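Long-range contacts in alpha-fucosidase GH29 (Fusarium graminearum, PDB 4PSR), which hydrolyses alpha-L-fucosides, probably releasing alpha-1,6-linked fucose from the reducing-end N-acetylglucosamine of glycoprotein glycans: residues G30-W35 with L340-P345; R118-V123 with N162-V167; T302-S307 with K323-S328. All blocks are in the same frame, centred on the assembly; numbering follows the deposited sequence.

Contact 1: G30-W35 with L340-P345. With FUL (beta-L-fucopyranose), chain M.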
ATOM      1  N   GLY A  30       7.115   3.200   0.412  1.00  9.98           N
ATOM      2  CA  GLY A  30       7.112   4.094   1.551  1.00  9.95           C
ATOM      3  C   GLY A  30       7.216   3.348   2.867  1.00  9.35           C
ATOM      4  O   GLY A  30       7.105   2.113   2.907  1.00  9.87           O
ATOM      5  N   VAL A  31       7.458   4.082   3.946  1.00  8.78           N
ATOM      6  CA  VAL A  31       7.568   3.511   5.275  1.00  8.93           C
ATOM      7  C   VAL A  31       6.778   4.331   6.290  1.00  9.59           C
ATOM      8  O   VAL A  31       6.853   5.550   6.334  1.00  9.85           O
ATOM      9  CB  VAL A  31       9.061   3.414   5.728  1.00  9.14           C
ATOM     10  CG1 VAL A  31       9.165   2.986   7.185  1.00 10.70           C
ATOM     11  CG2 VAL A  31       9.824   2.451   4.832  1.00 11.35           C
ATOM     12  N   TYR A  32       6.047   3.644   7.157  1.00  8.96           N
ATOM     13  CA  TYR A  32       5.394   4.276   8.292  1.00  9.39           C
ATOM     14  C   TYR A  32       5.578   3.435   9.544  1.00  9.35           C
ATOM     15  O   TYR A  32       6.192   2.378   9.494  1.00  8.55           O
ATOM     16  CB  TYR A  32       3.916   4.648   8.035  1.00  9.72           C
ATOM     17  CG  TYR A  32       2.822   3.575   8.001  1.00 11.22           C
ATOM     18  CD1 TYR A  32       1.542   3.905   8.417  1.00 10.26           C
ATOM     19  CD2 TYR A  32       3.035   2.312   7.493  1.00 10.45           C
ATOM     20  CE1 TYR A  32       0.521   3.006   8.363  1.00 12.13           C
ATOM     21  CE2 TYR A  32       2.004   1.383   7.432  1.00 10.83           C
ATOM     22  CZ  TYR A  32       0.753   1.740   7.852  1.00 10.64           C
ATOM     23  OH  TYR A  32      -0.273   0.794   7.749  1.00 11.89           O
ATOM     24  N   TRP A  33       5.105   3.946  10.674  1.00  9.62           N
ATOM     25  CA  TRP A  33       5.360   3.285  11.940  1.00  8.91           C
ATOM     26  C   TRP A  33       4.183   3.404  12.899  1.00  9.92           C
ATOM     27  O   TRP A  33       3.711   4.494  13.192  1.00 10.19           O
ATOM     28  CB  TRP A  33       6.665   3.803  12.604  1.00  9.48           C
ATOM     29  CG  TRP A  33       6.890   5.271  12.523  1.00  9.03           C
ATOM     30  CD1 TRP A  33       6.577   6.216  13.450  1.00  9.30           C
ATOM     31  CD2 TRP A  33       7.566   5.954  11.472  1.00  9.04           C
ATOM     32  NE1 TRP A  33       6.987   7.469  13.026  1.00 11.36           N
ATOM     33  CE2 TRP A  33       7.581   7.325  11.801  1.00 10.90           C
ATOM     34  CE3 TRP A  33       8.102   5.549  10.254  1.00  9.77           C
ATOM     35  CZ2 TRP A  33       8.142   8.277  10.966  1.00 10.56           C
ATOM     36  CZ3 TRP A  33       8.660   6.509   9.421  1.00 10.42           C
ATOM     37  CH2 TRP A  33       8.664   7.849   9.778  1.00 10.91           C
ATOM     38  N   HIS A  34       3.772   2.246  13.394  1.00 10.37           N
ATOM     39  CA  HIS A  34       2.788   2.161  14.466  1.00  9.99           C
ATOM     40  C   HIS A  34       3.513   2.275  15.806  1.00  9.05           C
ATOM     41  O   HIS A  34       3.879   1.271  16.410  1.00 11.27           O
ATOM     42  CB  HIS A  34       2.025   0.828  14.407  1.00 11.20           C
ATOM     43  CG  HIS A  34       0.968   0.751  13.343  1.00 10.49           C
ATOM     44  ND1 HIS A  34       1.235   0.774  11.990  1.00 10.47           N
ATOM     45  CD2 HIS A  34      -0.376   0.601  13.453  1.00  9.79           C
ATOM     46  CE1 HIS A  34       0.097   0.660  11.318  1.00 13.79           C
ATOM     47  NE2 HIS A  34      -0.890   0.548  12.184  1.00 12.46           N
ATOM     48  N   TRP A  35       3.653   3.503  16.277  1.00 10.59           N
ATOM     49  CA  TRP A  35       4.342   3.779  17.528  1.00  9.60           C
ATOM     50  C   TRP A  35       3.530   4.779  18.287  1.00  9.41           C
ATOM     51  O   TRP A  35       3.216   5.847  17.773  1.00 11.36           O
ATOM     52  CB  TRP A  35       5.729   4.347  17.246  1.00 10.92           C
ATOM     53  CG  TRP A  35       6.555   4.633  18.472  1.00  9.87           C
ATOM     54  CD1 TRP A  35       6.966   3.749  19.418  1.00 13.41           C
ATOM     55  CD2 TRP A  35       7.051   5.908  18.863  1.00 10.30           C
ATOM     56  NE1 TRP A  35       7.695   4.403  20.376  1.00 12.47           N
ATOM     57  CE2 TRP A  35       7.765   5.732  20.050  1.00 10.35           C
ATOM     58  CE3 TRP A  35       6.953   7.189  18.312  1.00 12.54           C
ATOM     59  CZ2 TRP A  35       8.411   6.788  20.701  1.00 12.40           C
ATOM     60  CZ3 TRP A  35       7.603   8.243  18.951  1.00 14.92           C
ATOM     61  CH2 TRP A  35       8.314   8.032  20.134  1.00 13.55           C
ATOM     62  N   LEU A 340       3.430   0.229   1.228  1.00 10.46           N
ATOM     63  CA  LEU A 340       3.775   1.038   2.400  1.00 11.10           C
ATOM     64  C   LEU A 340       4.138   0.084   3.524  1.00  9.98           C
ATOM     65  O   LEU A 340       3.281  -0.666   4.043  1.00  9.71           O
ATOM     66  CB  LEU A 340       2.574   1.923   2.801  1.00  9.24           C
ATOM     67  CG  LEU A 340       2.709   2.708   4.109  1.00  9.31           C
ATOM     68  CD1 LEU A 340       3.944   3.608   4.116  1.00 10.42           C
ATOM     69  CD2 LEU A 340       1.414   3.510   4.384  1.00  9.73           C
ATOM     70  N   LEU A 341       5.428   0.079   3.888  1.00  9.06           N
ATOM     71  CA  LEU A 341       5.972  -0.833   4.884  1.00  9.30           C
ATOM     72  C   LEU A 341       5.976  -0.258   6.281  1.00  9.48           C
ATOM     73  O   LEU A 341       6.512   0.826   6.542  1.00 11.17           O
ATOM     74  CB  LEU A 341       7.400  -1.236   4.492  1.00 10.99           C
ATOM     75  CG  LEU A 341       8.134  -2.174   5.440  1.00 10.22           C
ATOM     76  CD1 LEU A 341       7.471  -3.540   5.536  1.00 13.47           C
ATOM     77  CD2 LEU A 341       9.595  -2.291   5.016  1.00 14.34           C
ATOM     78  N   ASN A 342       5.397  -1.014   7.208  1.00  9.86           N
ATOM     79  CA  ASN A 342       5.356  -0.625   8.616  1.00 10.07           C
ATOM     80  C   ASN A 342       6.540  -1.142   9.405  1.00 10.99           C
ATOM     81  O   ASN A 342       6.907  -2.330   9.261  1.00 10.96           O
ATOM     82  CB  ASN A 342       4.059  -1.106   9.282  1.00 10.57           C
ATOM     83  CG  ASN A 342       4.052  -0.864  10.753  1.00  9.69           C
ATOM     84  OD1 ASN A 342       3.834   0.253  11.186  1.00 11.08           O
ATOM     85  ND2 ASN A 342       4.286  -1.900  11.532  1.00 11.39           N
ATOM     86  N   ILE A 343       7.129  -0.262  10.223  1.00 10.15           N
ATOM     87  CA  ILE A 343       8.165  -0.626  11.196  1.00 11.83           C
ATOM     88  C   ILE A 343       7.648  -0.350  12.599  1.00  9.68           C
ATOM     89  O   ILE A 343       6.635   0.364  12.782  1.00 10.28           O
ATOM     90  CB  ILE A 343       9.526   0.097  10.891  1.00  9.69           C
ATOM     91  CG1 ILE A 343       9.398   1.599  11.100  1.00 11.08           C
ATOM     92  CG2 ILE A 343       9.951  -0.249   9.461  1.00 11.46           C
ATOM     93  CD1 ILE A 343      10.722   2.387  10.851  1.00 11.60           C
ATOM     94  N   SER A 344       8.345  -0.911  13.586  1.00 10.25           N
ATOM     95  CA  SER A 344       7.796  -1.044  14.943  1.00 11.10           C
ATOM     96  C   SER A 344       8.805  -0.686  16.030  1.00 10.17           C
ATOM     97  O   SER A 344       9.406  -1.586  16.634  1.00 11.22           O
ATOM     98  CB  SER A 344       7.325  -2.479  15.165  1.00 11.99           C
ATOM     99  OG  SER A 344       6.438  -2.918  14.141  1.00 12.75           O
ATOM    100  N   PRO A 345       8.982   0.615  16.290  1.00 10.80           N
ATOM    101  CA  PRO A 345       9.879   1.011  17.387  1.00 10.77           C
ATOM    102  C   PRO A 345       9.351   0.540  18.746  1.00 10.67           C
ATOM    103  O   PRO A 345       8.134   0.453  18.965  1.00 11.52           O
ATOM    104  CB  PRO A 345       9.881   2.545  17.305  1.00 11.87           C
ATOM    105  CG  PRO A 345       9.356   2.879  15.916  1.00 11.79           C
ATOM    106  CD  PRO A 345       8.393   1.763  15.590  1.00 11.48           C
TER
HETATM  107  C1  FUL M 622      -6.004  -2.259  10.640  1.00 13.49           C
HETATM  108  C2  FUL M 622      -5.874  -1.789  12.074  1.00 16.14           C
HETATM  109  O2  FUL M 622      -6.961  -2.242  12.897  1.00 13.61           O
HETATM  110  C3  FUL M 622      -4.565  -2.339  12.574  1.00 13.34           C
HETATM  111  O3  FUL M 622      -4.416  -2.003  13.935  1.00 12.57           O
HETATM  112  C4  FUL M 622      -3.471  -1.737  11.729  1.00 13.81           C
HETATM  113  O4  FUL M 622      -3.435  -0.328  11.936  1.00 13.00           O
HETATM  114  C5  FUL M 622      -3.726  -2.069  10.264  1.00 14.89           C
HETATM  115  C6  FUL M 622      -2.716  -1.435   9.331  1.00 15.82           C
HETATM  116  O5  FUL M 622      -5.020  -1.658   9.831  1.00 13.26           O
HETATM  117  O1  FUL M 622      -7.253  -1.845  10.148  1.00 15.10           O
HETATM  118  O   HOH W   1       5.997  -0.217  17.451  1.00 12.94           O
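Backbone hydrogen bonds join Gly30-Trp33 to Leu340-Ile343 in parallel, closing the first strand of the TIM barrel onto the eighth. Leu341 N gives to Gly30 O (2.8 Å), Tyr32 N to Leu341 O, and Ile343 N to Tyr32 O. Beyond the last of these the backbone bond from His34 N to Ile343 O is only weak, and the side chain of Asn342 takes over. Asn342 OD1 accepts His34 N (3.0 Å) in its carbonyl plane and His34 ND1 (2.8 Å) from above that plane, with imidazole and amide planes 85° apart. This double grip on one oxygen restrains the imidazole while His34 NE2 hydrogen-bonds O4 of the bound fucose (2.7 Å), which lies at the ring edge. A water donates to both His34 O and Pro345 O, linking the two chains just past the paired strands.

Two CH-pi contacts add to the polar bonds. With chi1 at 74° the Tyr32 ring leans across the neighbouring strand, and Leu340 CD2 sits over the centre of one face, 3.7 Å from its centroid. Pro345 CB lies over the five-membered ring of Trp35, 4.1 Å from that centroid.

Apolar packing occupies the face bearing Val31, Trp33 and Ile343: Val31 CG1 meets Ile343 CD1 at 4.0 Å. Helix 105-114 covers this face, while Tyr32, Leu340 and Asn342 point into the barrel; strand 119-125 flanks Gly30-Trp33, and strand 300-305 flanks Leu340-Ile343.

Contact 2: R118-V123 with N162-V167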
ATOM      1  N   ARG A 118      10.360   6.656  -0.582  1.00  9.98           N
ATOM      2  CA  ARG A 118      10.143   7.957  -1.183  0.51  9.59           C
ATOM      3  C   ARG A 118       9.014   8.720  -0.501  1.00 10.00           C
ATOM      4  O   ARG A 118       8.832   9.910  -0.759  1.00 10.57           O
ATOM      5  CB  ARG A 118       9.868   7.825  -2.667  0.51  9.13           C
ATOM      6  CG  ARG A 118      11.090   7.540  -3.489  0.51 17.16           C
ATOM      7  CD  ARG A 118      10.785   7.887  -4.922  0.51 12.94           C
ATOM      8  NE  ARG A 118      11.964   7.878  -5.760  0.51 16.52           N
ATOM      9  CZ  ARG A 118      11.912   7.991  -7.065  0.51 11.74           C
ATOM     10  NH1 ARG A 118      10.729   8.134  -7.668  0.51 16.47           N
ATOM     11  NH2 ARG A 118      13.030   7.965  -7.763  0.51 17.97           N
ATOM     12  N   PHE A 119       8.279   8.042   0.380  1.00 10.53           N
ATOM     13  CA  PHE A 119       7.333   8.691   1.298  1.00 10.54           C
ATOM     14  C   PHE A 119       7.460   8.022   2.651  1.00  9.19           C
ATOM     15  O   PHE A 119       7.756   6.827   2.706  1.00 10.35           O
ATOM     16  CB  PHE A 119       5.864   8.727   0.787  1.00 11.95           C
ATOM     17  CG  PHE A 119       5.249   7.374   0.403  1.00 11.07           C
ATOM     18  CD1 PHE A 119       4.250   6.819   1.176  1.00 12.08           C
ATOM     19  CD2 PHE A 119       5.578   6.739  -0.790  1.00 11.10           C
ATOM     20  CE1 PHE A 119       3.652   5.628   0.813  1.00 13.26           C
ATOM     21  CE2 PHE A 119       4.994   5.534  -1.157  1.00 12.30           C
ATOM     22  CZ  PHE A 119       4.016   4.990  -0.352  1.00 13.25           C
ATOM     23  N   ALA A 120       7.238   8.782   3.717  1.00  8.48           N
ATOM     24  CA  ALA A 120       7.418   8.279   5.051  1.00  9.37           C
ATOM     25  C   ALA A 120       6.650   9.107   6.053  1.00  9.49           C
ATOM     26  O   ALA A 120       6.358  10.283   5.800  1.00 10.09           O
ATOM     27  CB  ALA A 120       8.914   8.261   5.428  1.00 10.49           C
ATOM     28  N   GLY A 121       6.338   8.503   7.192  1.00  9.23           N
ATOM     29  CA  GLY A 121       5.773   9.268   8.280  1.00  9.58           C
ATOM     30  C   GLY A 121       5.126   8.404   9.332  1.00  8.10           C
ATOM     31  O   GLY A 121       5.089   7.180   9.211  1.00  9.91           O
ATOM     32  N   PRO A 122       4.585   9.046  10.371  1.00  9.26           N
ATOM     33  CA  PRO A 122       4.007   8.340  11.516  1.00  9.74           C
ATOM     34  C   PRO A 122       2.537   7.966  11.337  1.00 10.20           C
ATOM     35  O   PRO A 122       1.793   8.601  10.596  1.00  9.95           O
ATOM     36  CB  PRO A 122       4.043   9.386  12.627  1.00 10.84           C
ATOM     37  CG  PRO A 122       3.882  10.712  11.858  1.00 11.16           C
ATOM     38  CD  PRO A 122       4.673  10.507  10.591  1.00  8.15           C
ATOM     39  N   VAL A 123       2.125   6.960  12.092  1.00  8.94           N
ATOM     40  CA  VAL A 123       0.753   6.897  12.562  1.00  9.13           C
ATOM     41  C   VAL A 123       0.585   8.088  13.498  1.00 10.15           C
ATOM     42  O   VAL A 123       1.261   8.185  14.530  1.00 10.78           O
ATOM     43  CB  VAL A 123       0.454   5.564  13.297  1.00 10.29           C
ATOM     44  CG1 VAL A 123      -0.885   5.627  14.010  1.00 10.55           C
ATOM     45  CG2 VAL A 123       0.484   4.417  12.309  1.00 10.61           C
ATOM     46  N   ASN A 162      14.882  15.360   5.053  1.00 12.44           N
ATOM     47  CA  ASN A 162      15.489  14.228   4.375  1.00 12.32           C
ATOM     48  C   ASN A 162      14.887  13.907   2.998  1.00 14.61           C
ATOM     49  O   ASN A 162      15.076  12.832   2.451  1.00 15.20           O
ATOM     50  CB  ASN A 162      15.513  13.028   5.327  1.00 12.46           C
ATOM     51  CG  ASN A 162      16.551  13.191   6.389  1.00 14.59           C
ATOM     52  OD1 ASN A 162      17.738  12.906   6.152  1.00 18.05           O
ATOM     53  ND2 ASN A 162      16.164  13.687   7.539  1.00 13.91           N
ATOM     54  N   ASP A 163      14.145  14.877   2.476  0.56 13.31           N
ATOM     55  CA  ASP A 163      13.675  14.889   1.094  0.56 15.50           C
ATOM     56  C   ASP A 163      12.814  13.694   0.683  0.56 16.86           C
ATOM     57  O   ASP A 163      12.972  13.140  -0.416  0.56 15.30           O
ATOM     58  CB  ASP A 163      14.859  15.069   0.137  0.56 17.15           C
ATOM     59  CG  ASP A 163      15.607  16.368   0.380  0.56 19.90           C
ATOM     60  OD1 ASP A 163      14.956  17.419   0.553  0.56 26.05           O
ATOM     61  OD2 ASP A 163      16.857  16.328   0.411  0.56 31.89           O
ATOM     62  N   MET A 164      11.878  13.347   1.567  1.00 12.30           N
ATOM     63  CA  MET A 164      10.834  12.375   1.297  1.00 10.91           C
ATOM     64  C   MET A 164       9.495  13.098   1.415  1.00 11.34           C
ATOM     65  O   MET A 164       9.357  14.083   2.150  1.00 12.54           O
ATOM     66  CB  MET A 164      10.896  11.205   2.289  1.00 11.13           C
ATOM     67  CG  MET A 164      12.148  10.373   2.155  1.00 10.52           C
ATOM     68  SD  MET A 164      12.320   9.045   3.330  1.00 12.01           S
ATOM     69  CE  MET A 164      12.607   9.953   4.835  1.00 11.66           C
ATOM     70  N   LYS A 165       8.518  12.607   0.669  1.00 10.01           N
ATOM     71  CA  LYS A 165       7.127  13.030   0.845  1.00 10.02           C
ATOM     72  C   LYS A 165       6.618  12.524   2.182  1.00 10.80           C
ATOM     73  O   LYS A 165       7.068  11.492   2.690  1.00 10.51           O
ATOM     74  CB  LYS A 165       6.267  12.499  -0.313  1.00 13.15           C
ATOM     75  CG  LYS A 165       6.629  13.066  -1.688  1.00 15.12           C
ATOM     76  CD  LYS A 165       5.790  14.267  -2.038  1.00 16.25           C
ATOM     77  CE  LYS A 165       6.053  14.792  -3.454  1.00 17.99           C
ATOM     78  NZ  LYS A 165       5.166  15.951  -3.721  1.00 27.91           N
ATOM     79  N   LEU A 166       5.653  13.233   2.745  1.00 10.40           N
ATOM     80  CA  LEU A 166       5.126  12.928   4.069  1.00  8.96           C
ATOM     81  C   LEU A 166       3.776  12.211   3.979  1.00 10.18           C
ATOM     82  O   LEU A 166       2.803  12.753   3.405  1.00 10.39           O
ATOM     83  CB  LEU A 166       4.950  14.209   4.886  1.00 11.06           C
ATOM     84  CG  LEU A 166       4.380  14.057   6.299  1.00 10.63           C
ATOM     85  CD1 LEU A 166       5.298  13.294   7.204  1.00 11.37           C
ATOM     86  CD2 LEU A 166       4.045  15.415   6.902  1.00 12.76           C
ATOM     87  N   VAL A 167       3.722  11.016   4.571  1.00  9.07           N
ATOM     88  CA  VAL A 167       2.457  10.324   4.813  1.00  8.98           C
ATOM     89  C   VAL A 167       2.110  10.421   6.293  1.00 10.05           C
ATOM     90  O   VAL A 167       2.985  10.294   7.169  1.00 10.48           O
ATOM     91  CB  VAL A 167       2.474   8.837   4.336  1.00  8.75           C
ATOM     92  CG1 VAL A 167       3.618   8.038   4.956  1.00  9.77           C
ATOM     93  CG2 VAL A 167       1.136   8.154   4.605  1.00  9.72           C
TER
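Val167 carries CG1 between its backbone N and carbonyl carbon (chi1 55°), which presses this methyl against Ala120 C at 3.4 Å. The same methyl reaches the edge of the Phe119 ring, 4.0 Å from Phe119 CD1. Met164 bends at its last torsion (chi3 -70°), hooking its thioether end over Ala120, with Met164 SD 4.1 Å from Ala120 CB and the terminal CE equally near.

Between these two faces the strands pair in parallel. Lys165 N gives to Arg118 O, Ala120 N to Lys165 O (2.9 Å), and Val167 N to Ala120 O (3.0 Å), the last from well above the carbonyl plane, 58° out of it. Farther along, Gly121 CA comes within 3.2 Å of Val167 O, a close approach with no side chain between the strands. That buried carbonyl has no hydrogen-bond partner in the model, and the CA-H of Gly121 is its contact here.

The pair forms the two strands of a beta-alpha-beta unit of the barrel, whose helix 151-161 packs on Pro122, Met164 and Leu166. Helix 105-114 touches Ala120 and Met164, helix 22-27 reaches Arg118 and Phe119, and strand 29-33 pairs with the other edge of strand 119-125.

Contact 3: T302-S307 with K323-S328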
ATOM      1  N   THR A 302      -1.011  -0.973  -0.864  1.00  9.18           N
ATOM      2  CA  THR A 302      -1.232  -1.925   0.204  1.00 10.09           C
ATOM      3  C   THR A 302      -0.209  -1.629   1.302  1.00 10.83           C
ATOM      4  O   THR A 302       0.825  -0.985   1.056  1.00 11.37           O
ATOM      5  CB  THR A 302      -1.190  -3.361  -0.309  1.00 11.28           C
ATOM      6  OG1 THR A 302      -1.541  -4.278   0.732  1.00 11.30           O
ATOM      7  CG2 THR A 302       0.192  -3.717  -0.799  1.00 11.08           C
ATOM      8  N   ASP A 303      -0.492  -2.104   2.501  1.00 10.81           N
ATOM      9  CA  ASP A 303       0.442  -1.975   3.628  1.00 10.65           C
ATOM     10  C   ASP A 303       1.036  -3.334   4.007  1.00 13.72           C
ATOM     11  O   ASP A 303       0.351  -4.357   3.931  1.00 17.15           O
ATOM     12  CB  ASP A 303      -0.247  -1.390   4.862  1.00 13.05           C
ATOM     13  CG  ASP A 303      -1.195  -0.297   4.510  1.00 10.99           C
ATOM     14  OD1 ASP A 303      -0.748   0.723   3.954  1.00 11.54           O
ATOM     15  OD2 ASP A 303      -2.421  -0.488   4.755  1.00 12.55           O
ATOM     16  N   ASP A 304       2.296  -3.364   4.422  1.00 13.68           N
ATOM     17  CA  ASP A 304       2.916  -4.588   4.901  1.00 13.01           C
ATOM     18  C   ASP A 304       3.712  -4.246   6.156  1.00 12.69           C
ATOM     19  O   ASP A 304       3.701  -3.104   6.588  1.00 12.49           O
ATOM     20  CB  ASP A 304       3.815  -5.205   3.844  1.00 14.55           C
ATOM     21  CG  ASP A 304       3.738  -6.725   3.844  1.00 22.21           C
ATOM     22  OD1 ASP A 304       3.848  -7.342   4.935  1.00 20.08           O
ATOM     23  OD2 ASP A 304       3.551  -7.298   2.755  1.00 20.99           O
ATOM     24  N   ALA A 305       4.401  -5.225   6.739  1.00 16.16           N
ATOM     25  CA  ALA A 305       5.105  -4.997   7.999  1.00 18.57           C
ATOM     26  C   ALA A 305       6.285  -5.937   8.112  1.00 24.04           C
ATOM     27  O   ALA A 305       6.219  -7.055   7.607  1.00 17.26           O
ATOM     28  CB  ALA A 305       4.137  -5.196   9.155  1.00 19.07           C
ATOM     29  N   ILE A 306       7.385  -5.485   8.716  1.00 16.94           N
ATOM     30  CA  ILE A 306       8.510  -6.369   8.963  1.00 19.21           C
ATOM     31  C   ILE A 306       8.070  -7.444   9.992  1.00 14.08           C
ATOM     32  O   ILE A 306       8.603  -8.501   9.990  1.00 14.55           O
ATOM     33  CB  ILE A 306       9.821  -5.585   9.388  1.00 14.91           C
ATOM     34  CG1 ILE A 306      10.181  -4.532   8.331  1.00 16.99           C
ATOM     35  CG2 ILE A 306      10.978  -6.535   9.590  1.00 18.23           C
ATOM     36  CD1 ILE A 306      11.365  -3.657   8.733  1.00 18.64           C
ATOM     37  N   SER A 307       7.367  -6.968  10.985  0.61 11.70           N
ATOM     38  CA  SER A 307       6.969  -7.825  12.056  0.61 10.10           C
ATOM     39  C   SER A 307       6.125  -8.969  11.537  0.61 14.09           C
ATOM     40  O   SER A 307       5.303  -8.799  10.647  0.61 14.34           O
ATOM     41  CB  SER A 307       6.169  -7.013  13.038  0.61 14.06           C
ATOM     42  OG  SER A 307       5.558  -7.883  13.935  0.61 12.72           O
ATOM     43  N   LYS A 323      14.423 -10.692   2.163  1.00 13.43           N
ATOM     44  CA  LYS A 323      14.023 -11.285   0.904  1.00 12.48           C
ATOM     45  C   LYS A 323      12.523 -11.196   0.720  1.00 13.98           C
ATOM     46  O   LYS A 323      12.062 -10.777  -0.347  1.00 13.03           O
ATOM     47  CB  LYS A 323      14.519 -12.737   0.799  1.00 13.70           C
ATOM     48  CG  LYS A 323      14.107 -13.444  -0.495  1.00 17.90           C
ATOM     49  CD  LYS A 323      14.542 -14.915  -0.508  1.00 24.07           C
ATOM     50  CE  LYS A 323      16.048 -15.059  -0.516  1.00 39.26           C
ATOM     51  NZ  LYS A 323      16.667 -14.412  -1.699  1.00 49.53           N
ATOM     52  N   ALA A 324      11.758 -11.563   1.744  1.00 12.15           N
ATOM     53  CA  ALA A 324      10.312 -11.504   1.663  1.00 12.57           C
ATOM     54  C   ALA A 324       9.830 -10.072   1.421  1.00 11.92           C
ATOM     55  O   ALA A 324       8.882  -9.855   0.669  1.00 11.85           O
ATOM     56  CB  ALA A 324       9.681 -12.051   2.955  1.00 13.62           C
ATOM     57  N   MET A 325      10.453  -9.102   2.089  1.00 12.33           N
ATOM     58  CA  MET A 325      10.042  -7.718   1.892  1.00 11.60           C
ATOM     59  C   MET A 325      10.318  -7.222   0.485  1.00  9.95           C
ATOM     60  O   MET A 325       9.468  -6.549  -0.107  1.00 10.76           O
ATOM     61  CB  MET A 325      10.669  -6.804   2.942  1.00 13.10           C
ATOM     62  CG  MET A 325      10.280  -7.118   4.390  1.00 15.20           C
ATOM     63  SD  MET A 325       8.537  -6.931   4.770  1.00 16.47           S
ATOM     64  CE  MET A 325       8.014  -8.607   4.507  1.00 14.61           C
ATOM     65  N   VAL A 326      11.496  -7.565  -0.044  1.00  9.49           N
ATOM     66  CA  VAL A 326      11.841  -7.143  -1.394  1.00  9.97           C
ATOM     67  C   VAL A 326      10.972  -7.850  -2.435  1.00 10.00           C
ATOM     68  O   VAL A 326      10.471  -7.202  -3.363  1.00 11.69           O
ATOM     69  CB  VAL A 326      13.333  -7.363  -1.669  1.00 11.04           C
ATOM     70  CG1 VAL A 326      13.669  -7.237  -3.153  1.00 11.72           C
ATOM     71  CG2 VAL A 326      14.157  -6.355  -0.839  1.00 11.89           C
ATOM     72  N   HIS A 327      10.824  -9.175  -2.337  1.00 10.97           N
ATOM     73  CA  HIS A 327       9.929  -9.888  -3.258  1.00 11.11           C
ATOM     74  C   HIS A 327       8.492  -9.371  -3.182  1.00 10.75           C
ATOM     75  O   HIS A 327       7.812  -9.262  -4.194  1.00 10.81           O
ATOM     76  CB  HIS A 327       9.982 -11.391  -3.001  1.00 11.13           C
ATOM     77  CG  HIS A 327      11.296 -12.001  -3.343  1.00 11.39           C
ATOM     78  ND1 HIS A 327      11.507 -13.360  -3.290  1.00 11.73           N
ATOM     79  CD2 HIS A 327      12.465 -11.443  -3.745  1.00 11.56           C
ATOM     80  CE1 HIS A 327      12.754 -13.613  -3.652  1.00 10.50           C
ATOM     81  NE2 HIS A 327      13.355 -12.467  -3.933  1.00 11.49           N
ATOM     82  N   SER A 328       8.047  -9.031  -1.977  1.00 10.61           N
ATOM     83  CA  SER A 328       6.701  -8.501  -1.803  1.00 11.43           C
ATOM     84  C   SER A 328       6.587  -7.155  -2.527  1.00 11.75           C
ATOM     85  O   SER A 328       5.609  -6.915  -3.208  1.00 10.57           O
ATOM     86  CB  SER A 328       6.333  -8.381  -0.330  1.00 13.05           C
ATOM     87  OG  SER A 328       6.196  -9.683   0.242  1.00 12.92           O
TER
HETATM   88  O   HOH W   2       3.872  -9.545   1.633  1.00 18.50           O
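A beta-alpha-beta crossover of the TIM barrel supplies both segments: strand 300-305 leads through a loop to helix 322-334, which runs back along the outside of the barrel before strand 337-343. The axes of strand 302-305 and helix 323-328 are accordingly almost antiparallel, at 171°, and 10.2 Å apart at their closest. Across this gap the contact rests mainly on one methionine and one bridging water.

Met325 points from the helix toward the strand and bends twice, at chi2 (-63°) and chi3 (94°), bringing its sulfur alongside the backbone where the strand ends. Met325 SD lies 3.7 Å from Ala305 O and touches Ile306 CA at 4.2 Å, while its CE also lies near Ala305 O, with the carboxylate of Asp304 a little farther off. Leu341 of strand 337-343 and Val358 and Ile362 of helix 353-369 also pack on Met325, so the thioether belongs to the apolar layer between barrel and helices.

The polar link lies one helical turn farther along. Asp304 also points toward the helix, and a water donates to its OD2 at 2.5 Å and to Ser328 OG at 2.7 Å, bridging strand and helix. Asp304 OD1 is engaged on its own side: it accepts Ala305 N on its anti lone pair (2.8 Å) and forms a salt bridge with Arg289. These partners hold the buried carboxylate in place and would be expected to stabilise its charge.

Ser328 OG gives its own hydrogen to Ala324 O (2.7 Å), so toward the water it acts as acceptor. That carbonyl also takes the helical bond from Ser328 N, and the two donors approach Ala324 O from opposite faces of its plane.

All three contacts belong to one eight-stranded barrel, with contact 1 at the seam where the first and eighth strands meet. Contacts 2 and 3 nest inside the chain loop that it closes and flank the seam, each with its centre about 11 Å from that of contact 1. Toward contact 2, Val31 N lies 3.0 Å from Phe119 O; toward contact 3, Asn342 N lies 2.8 Å from Asp304 O, both probable sheet hydrogen bonds. Contacts 2 and 3 do not touch, their nearest atoms being about 7 Å apart. Only contact 1 bonds the fucose, through His34; the side chains of Ala305 and Val167 stay about 8 Å and 11 Å from it.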